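Side-chain contact in cAMP factor (Mobiluncus curtisii, PDB 6JLC), which is probably a secreted pore-forming toxin that takes part in the haemolytic CAMP reaction of this bacterium linked to bacterial vaginosis: residues F105-T108 and R109-R113. Numbering follows the deposited sequence.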
ATOM      1  N   PHE A 105     -10.936   1.429   8.250  1.00 26.50           N
ATOM      2  CA  PHE A 105     -11.346   1.997   9.525  1.00 23.70           C
ATOM      3  C   PHE A 105     -10.500   1.442  10.665  1.00 25.35           C
ATOM      4  O   PHE A 105     -10.051   2.187  11.540  1.00 25.69           O
ATOM      5  CB  PHE A 105     -12.815   1.696   9.758  1.00 20.96           C
ATOM      6  CG  PHE A 105     -13.413   2.434  10.929  1.00 26.93           C
ATOM      7  CD1 PHE A 105     -13.317   3.818  11.019  1.00 36.83           C
ATOM      8  CD2 PHE A 105     -14.058   1.739  11.932  1.00 28.14           C
ATOM      9  CE1 PHE A 105     -13.879   4.503  12.090  1.00 38.61           C
ATOM     10  CE2 PHE A 105     -14.628   2.424  13.011  1.00 33.35           C
ATOM     11  CZ  PHE A 105     -14.540   3.801  13.080  1.00 30.79           C
ATOM     12  N   SER A 106     -10.271   0.127  10.654  1.00 23.45           N
ATOM     13  CA  SER A 106      -9.416  -0.489  11.662  1.00 26.37           C
ATOM     14  C   SER A 106      -7.999   0.086  11.611  1.00 27.48           C
ATOM     15  O   SER A 106      -7.405   0.387  12.654  1.00 23.83           O
ATOM     16  CB  SER A 106      -9.411  -2.010  11.462  1.00 30.19           C
ATOM     17  OG  SER A 106      -8.515  -2.653  12.347  1.00 31.03           O
ATOM     18  N   VAL A 107      -7.444   0.273  10.405  1.00 20.77           N
ATOM     19  CA  VAL A 107      -6.127   0.894  10.295  1.00 20.39           C
ATOM     20  C   VAL A 107      -6.153   2.324  10.824  1.00 22.69           C
ATOM     21  O   VAL A 107      -5.256   2.746  11.562  1.00 25.31           O
ATOM     22  CB  VAL A 107      -5.620   0.845   8.838  1.00 21.23           C
ATOM     23  CG1 VAL A 107      -4.372   1.733   8.680  1.00 23.92           C
ATOM     24  CG2 VAL A 107      -5.317  -0.599   8.436  1.00 22.98           C
ATOM     25  N   THR A 108      -7.171   3.100  10.437  1.00 23.16           N
ATOM     26  CA  THR A 108      -7.234   4.495  10.871  1.00 28.10           C
ATOM     27  C   THR A 108      -7.318   4.591  12.394  1.00 26.30           C
ATOM     28  O   THR A 108      -6.609   5.390  13.015  1.00 24.72           O
ATOM     29  CB  THR A 108      -8.428   5.206  10.218  1.00 26.25           C
ATOM     30  OG1 THR A 108      -8.234   5.255   8.794  1.00 26.67           O
ATOM     31  CG2 THR A 108      -8.573   6.626  10.758  1.00 24.94           C
ATOM     32  N   ARG A 109      -8.186   3.775  13.008  1.00 25.33           N
ATOM     33  CA  ARG A 109      -8.296   3.780  14.466  1.00 24.44           C
ATOM     34  C   ARG A 109      -6.968   3.424  15.114  1.00 27.12           C
ATOM     35  O   ARG A 109      -6.591   4.020  16.126  1.00 25.29           O
ATOM     36  CB  ARG A 109      -9.377   2.798  14.930  1.00 25.17           C
ATOM     37  CG  ARG A 109     -10.803   3.240  14.625  1.00 25.81           C
ATOM     38  CD  ARG A 109     -11.810   2.310  15.323  1.00 32.76           C
ATOM     39  NE  ARG A 109     -11.654   2.321  16.778  1.00 35.54           N
ATOM     40  CZ  ARG A 109     -11.505   1.234  17.536  1.00 37.46           C
ATOM     41  NH1 ARG A 109     -11.483   0.023  16.990  1.00 40.55           N
ATOM     42  NH2 ARG A 109     -11.379   1.364  18.850  1.00 38.15           N
ATOM     43  N   ALA A 110      -6.252   2.443  14.545  1.00 22.74           N
ATOM     44  CA  ALA A 110      -4.947   2.049  15.080  1.00 21.51           C
ATOM     45  C   ALA A 110      -3.945   3.195  14.989  1.00 24.30           C
ATOM     46  O   ALA A 110      -3.156   3.418  15.918  1.00 22.93           O
ATOM     47  CB  ALA A 110      -4.411   0.821  14.338  1.00 21.46           C
ATOM     48  N   ILE A 111      -3.958   3.935  13.874  1.00 21.47           N
ATOM     49  CA  ILE A 111      -3.046   5.075  13.736  1.00 22.89           C
ATOM     50  C   ILE A 111      -3.397   6.162  14.743  1.00 24.80           C
ATOM     51  O   ILE A 111      -2.513   6.783  15.354  1.00 23.97           O
ATOM     52  CB  ILE A 111      -3.078   5.633  12.301  1.00 25.00           C
ATOM     53  CG1 ILE A 111      -2.470   4.627  11.316  1.00 23.98           C
ATOM     54  CG2 ILE A 111      -2.307   6.961  12.232  1.00 25.37           C
ATOM     55  CD1 ILE A 111      -2.757   4.967   9.858  1.00 22.88           C
ATOM     56  N   MET A 112      -4.690   6.459  14.886  1.00 25.18           N
ATOM     57  CA  MET A 112      -5.088   7.470  15.863  1.00 25.29           C
ATOM     58  C   MET A 112      -4.639   7.072  17.266  1.00 27.52           C
ATOM     59  O   MET A 112      -4.148   7.912  18.031  1.00 27.19           O
ATOM     60  CB  MET A 112      -6.604   7.695  15.820  1.00 27.91           C
ATOM     61  CG  MET A 112      -7.133   8.186  14.475  1.00 29.99           C
ATOM     62  SD  MET A 112      -6.347   9.731  13.952  1.00 39.12           S
ATOM     63  CE  MET A 112      -6.945  10.860  15.211  1.00 44.67           C
ATOM     64  N   ARG A 113      -4.768   5.788  17.610  1.00 23.30           N
ATOM     65  CA  ARG A 113      -4.357   5.339  18.941  1.00 25.69           C
ATOM     66  C   ARG A 113      -2.843   5.405  19.109  1.00 26.96           C
ATOM     67  O   ARG A 113      -2.346   5.875  20.137  1.00 25.14           O
ATOM     68  CB  ARG A 113      -4.862   3.918  19.208  1.00 26.86           C
ATOM     69  CG  ARG A 113      -4.799   3.491  20.680  1.00 30.89           C
ATOM     70  CD  ARG A 113      -5.667   4.388  21.555  1.00 27.96           C
ATOM     71  NE  ARG A 113      -7.084   4.043  21.398  1.00 31.50           N
ATOM     72  CZ  ARG A 113      -8.104   4.717  21.933  1.00 38.59           C
ATOM     73  NH1 ARG A 113      -7.891   5.799  22.681  1.00 32.23           N
ATOM     74  NH2 ARG A 113      -9.355   4.305  21.711  1.00 38.73           N
TER
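F105 and R109 stand one turn apart on helix 97-114, and the aliphatic part of the arginine lies over one face of the phenyl ring. CG of F105 is set anti to its own backbone N (chi1 -170°), beside the carbonyl carbon, which swings the ring forward along the helix toward the next turn. R109 CG turns back along the helix toward F105 (chi1 -71°) and stands 4.0 Å above the F105 ring plane, over its centre. Beside it, R109 CD makes a CH-pi contact, 4.0 Å from the F105 ring centroid and 3.6 Å from CE2. A bend at chi3 then takes the guanidinium away from a flat stack, its plane turned 37° from the ring; NH1 keeps a weak, long ion pair with D130 of helix 121-139. Arginine suits this exposed place because its methylenes can cover an aromatic face while its charged end extends past the ring on the D130 side.

Around the helix, V107 and I111 form the apolar counterpart, with CG1 of V107 3.8 Å from CD1 of I111. Both beta-branched residues belong to the buried side, where V107 packs on V85 and L131 and I111 on L44 and I81; the small A110 sits close to L77 and I81. T108 OG1 hydrogen-bonds the carbonyl oxygen of G104, one turn back, a partner that satisfies its hydroxyl within the helix.

Four i to i+4 backbone bonds join the turns, from R109 N to F105 O at 2.9 Å through M112 N to T108 O. In this C-terminal, all-helical part of the CAMP factor, helices 41-59, 68-91 and 121-139 pack against V107, A110 and I111, the buried apolar flank; S106, polar but buried, is satisfied by its hydrogen bond to D130. On the exposed flank, arginine methylenes cover one ring face, a weak dispersive contact that leaves the charge at the surface.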